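Local coordinates for protein Rab3 interacting molecule variant 2 (Drosophila melanogaster, PDB 4TS6) that probably helps organise synaptic vesicle release at the presynaptic active zone through a RIM protein's C2A domain, at residues Q13-Y18 / T28-T33. Numbering follows the deposited sequence.
Sequences QLKLGY and TLVCAT
K15 and T28 bond each other twice through their backbones: T28 N reaches K15 O at 2.8 Å, and K15 N reaches T28 O at 2.9 Å. This reciprocity makes K15 and T28 an antiparallel hydrogen-bonded pair. A water bridges the same end, close to T28 OG1 and weakly bonded to K15 O; OG1 is also hydrogen-bonded to T78 on the neighbouring strand 74-81. Towards the N-terminal end of 13-18 the ladder becomes irregular. Q13 O takes the N-H of V30 at 3.0 Å, while Q13 N gives to C31 O at 2.9 Å, so one residue faces two. With V30 at phi -78° and psi -61°, this is a classic beta bulge; C31 lies on the same face as Q13, while the CB of V30 points toward strand 13-18. The two strands form the central hairpin of one sheet of the C2 beta-sandwich, edged by strands 74-81 and 123-130. On the face turned to the other sheet, L14 and L29 lie side by side, L14 CD2 meeting L29 CG at 3.5 Å, and L29 continues onto A48, V50 and V96. On the outward face, CG of Q13 is anti to the backbone N (chi1 -179°) and the chain runs on extended across V30. This carries Q13 OE1 to 3.2 Å from V30 CG1 and 3.5 Å from C31 SG, close contacts at the bulge. An alanine in place of Q13 would probably strip V30 CG1 of the amide lying over it and thin the cover of C31 SG, a residue that W128 also touches. Beyond it, the bent K15 chain passes V30 more loosely, with K15 CD 4.2 Å from V30 CG2.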
loop_
_atom_site.group_PDB
_atom_site.type_symbol
_atom_site.label_atom_id
_atom_site.label_comp_id
_atom_site.label_asym_id
_atom_site.label_seq_id
_atom_site.Cartn_x
_atom_site.Cartn_y
_atom_site.Cartn_z
ATOM N N GLN A 13 -2.527 4.538 -6.211
ATOM C CA GLN A 13 -3.996 4.590 -6.263
ATOM C C GLN A 13 -4.549 3.497 -5.365
ATOM O O GLN A 13 -4.264 2.319 -5.578
ATOM C CB GLN A 13 -4.501 4.386 -7.692
ATOM C CG GLN A 13 -6.033 4.463 -7.825
ATOM C CD GLN A 13 -6.492 4.373 -9.263
ATOM O OE1 GLN A 13 -6.000 3.552 -10.034
ATOM N NE2 GLN A 13 -7.426 5.227 -9.634
ATOM N N LEU A 14 -5.318 3.885 -4.353
ATOM C CA LEU A 14 -5.800 2.954 -3.326
ATOM C C LEU A 14 -7.304 3.082 -3.194
ATOM O O LEU A 14 -7.828 4.174 -3.351
ATOM C CB LEU A 14 -5.234 3.335 -1.957
ATOM C CG LEU A 14 -3.781 3.151 -1.569
ATOM C CD1 LEU A 14 -3.551 3.724 -0.185
ATOM C CD2 LEU A 14 -3.437 1.685 -1.583
ATOM N N LYS A 15 -7.986 1.979 -2.876
ATOM C CA LYS A 15 -9.395 2.025 -2.470
ATOM C C LYS A 15 -9.478 1.473 -1.059
ATOM O O LYS A 15 -8.910 0.426 -0.768
ATOM C CB LYS A 15 -10.277 1.180 -3.392
ATOM C CG LYS A 15 -10.242 1.603 -4.845
ATOM C CD LYS A 15 -10.854 0.544 -5.753
ATOM C CE LYS A 15 -12.348 0.398 -5.538
ATOM N NZ LYS A 15 -12.926 -0.771 -6.266
ATOM N N LEU A 16 -10.168 2.186 -0.175
ATOM C CA LEU A 16 -10.351 1.719 1.194
ATOM C C LEU A 16 -11.832 1.639 1.492
ATOM O O LEU A 16 -12.545 2.626 1.323
ATOM C CB LEU A 16 -9.694 2.681 2.190
ATOM C CG LEU A 16 -8.182 2.872 2.106
ATOM C CD1 LEU A 16 -7.716 3.667 3.303
ATOM C CD2 LEU A 16 -7.472 1.531 2.046
ATOM N N GLY A 17 -12.299 0.461 1.908
ATOM C CA GLY A 17 -13.692 0.283 2.291
ATOM C C GLY A 17 -13.778 -0.315 3.677
ATOM O O GLY A 17 -12.849 -0.986 4.130
ATOM N N TYR A 18 -14.874 -0.060 4.378
ATOM C CA TYR A 18 -15.110 -0.769 5.624
ATOM C C TYR A 18 -16.493 -1.384 5.598
ATOM O O TYR A 18 -17.471 -0.686 5.364
ATOM C CB TYR A 18 -14.968 0.142 6.856
ATOM C CG TYR A 18 -15.367 -0.609 8.105
ATOM C CD1 TYR A 18 -14.508 -1.535 8.684
ATOM C CD2 TYR A 18 -16.615 -0.431 8.675
ATOM C CE1 TYR A 18 -14.882 -2.251 9.807
ATOM C CE2 TYR A 18 -16.996 -1.141 9.791
ATOM C CZ TYR A 18 -16.127 -2.052 10.351
ATOM O OH TYR A 18 -16.510 -2.764 11.469
ATOM N N THR A 28 -7.612 -2.054 -1.302
ATOM C CA THR A 28 -7.225 -2.444 -2.664
ATOM C C THR A 28 -6.119 -1.533 -3.184
ATOM O O THR A 28 -6.291 -0.314 -3.255
ATOM C CB THR A 28 -8.425 -2.461 -3.648
ATOM O OG1 THR A 28 -9.446 -3.338 -3.146
ATOM C CG2 THR A 28 -7.979 -2.950 -5.030
ATOM N N LEU A 29 -4.976 -2.133 -3.526
ATOM C CA LEU A 29 -3.912 -1.403 -4.197
ATOM C C LEU A 29 -4.091 -1.586 -5.692
ATOM O O LEU A 29 -3.835 -2.662 -6.233
ATOM C CB LEU A 29 -2.546 -1.932 -3.788
ATOM C CG LEU A 29 -2.002 -1.405 -2.468
ATOM C CD1 LEU A 29 -2.863 -1.807 -1.291
ATOM C CD2 LEU A 29 -0.633 -1.955 -2.291
ATOM N N VAL A 30 -4.537 -0.539 -6.363
ATOM C CA VAL A 30 -4.852 -0.651 -7.778
ATOM C C VAL A 30 -3.572 -0.627 -8.587
ATOM O O VAL A 30 -3.242 -1.595 -9.279
ATOM C CB VAL A 30 -5.776 0.478 -8.222
ATOM C CG1 VAL A 30 -6.148 0.329 -9.686
ATOM C CG2 VAL A 30 -7.021 0.484 -7.350
ATOM N N CYS A 31 -2.842 0.479 -8.475
ATOM C CA CYS A 31 -1.632 0.676 -9.262
ATOM C C CYS A 31 -0.839 1.814 -8.664
ATOM O O CYS A 31 -1.279 2.453 -7.703
ATOM C CB CYS A 31 -1.995 1.032 -10.705
ATOM S SG CYS A 31 -2.665 2.703 -10.898
ATOM N N ALA A 32 0.331 2.065 -9.243
ATOM C CA ALA A 32 1.138 3.225 -8.899
ATOM C C ALA A 32 1.613 3.790 -10.210
ATOM O O ALA A 32 1.681 3.066 -11.195
ATOM C CB ALA A 32 2.329 2.821 -8.035
ATOM N N THR A 33 1.948 5.075 -10.230
ATOM C CA THR A 33 2.352 5.718 -11.469
ATOM C C THR A 33 3.443 6.746 -11.190
ATOM O O THR A 33 3.541 7.249 -10.073
ATOM C CB THR A 33 1.131 6.397 -12.154
ATOM O OG1 THR A 33 1.448 6.714 -13.512
ATOM C CG2 THR A 33 0.740 7.672 -11.439
HETATM O O HOH W 1 -11.057 -1.736 -1.403
#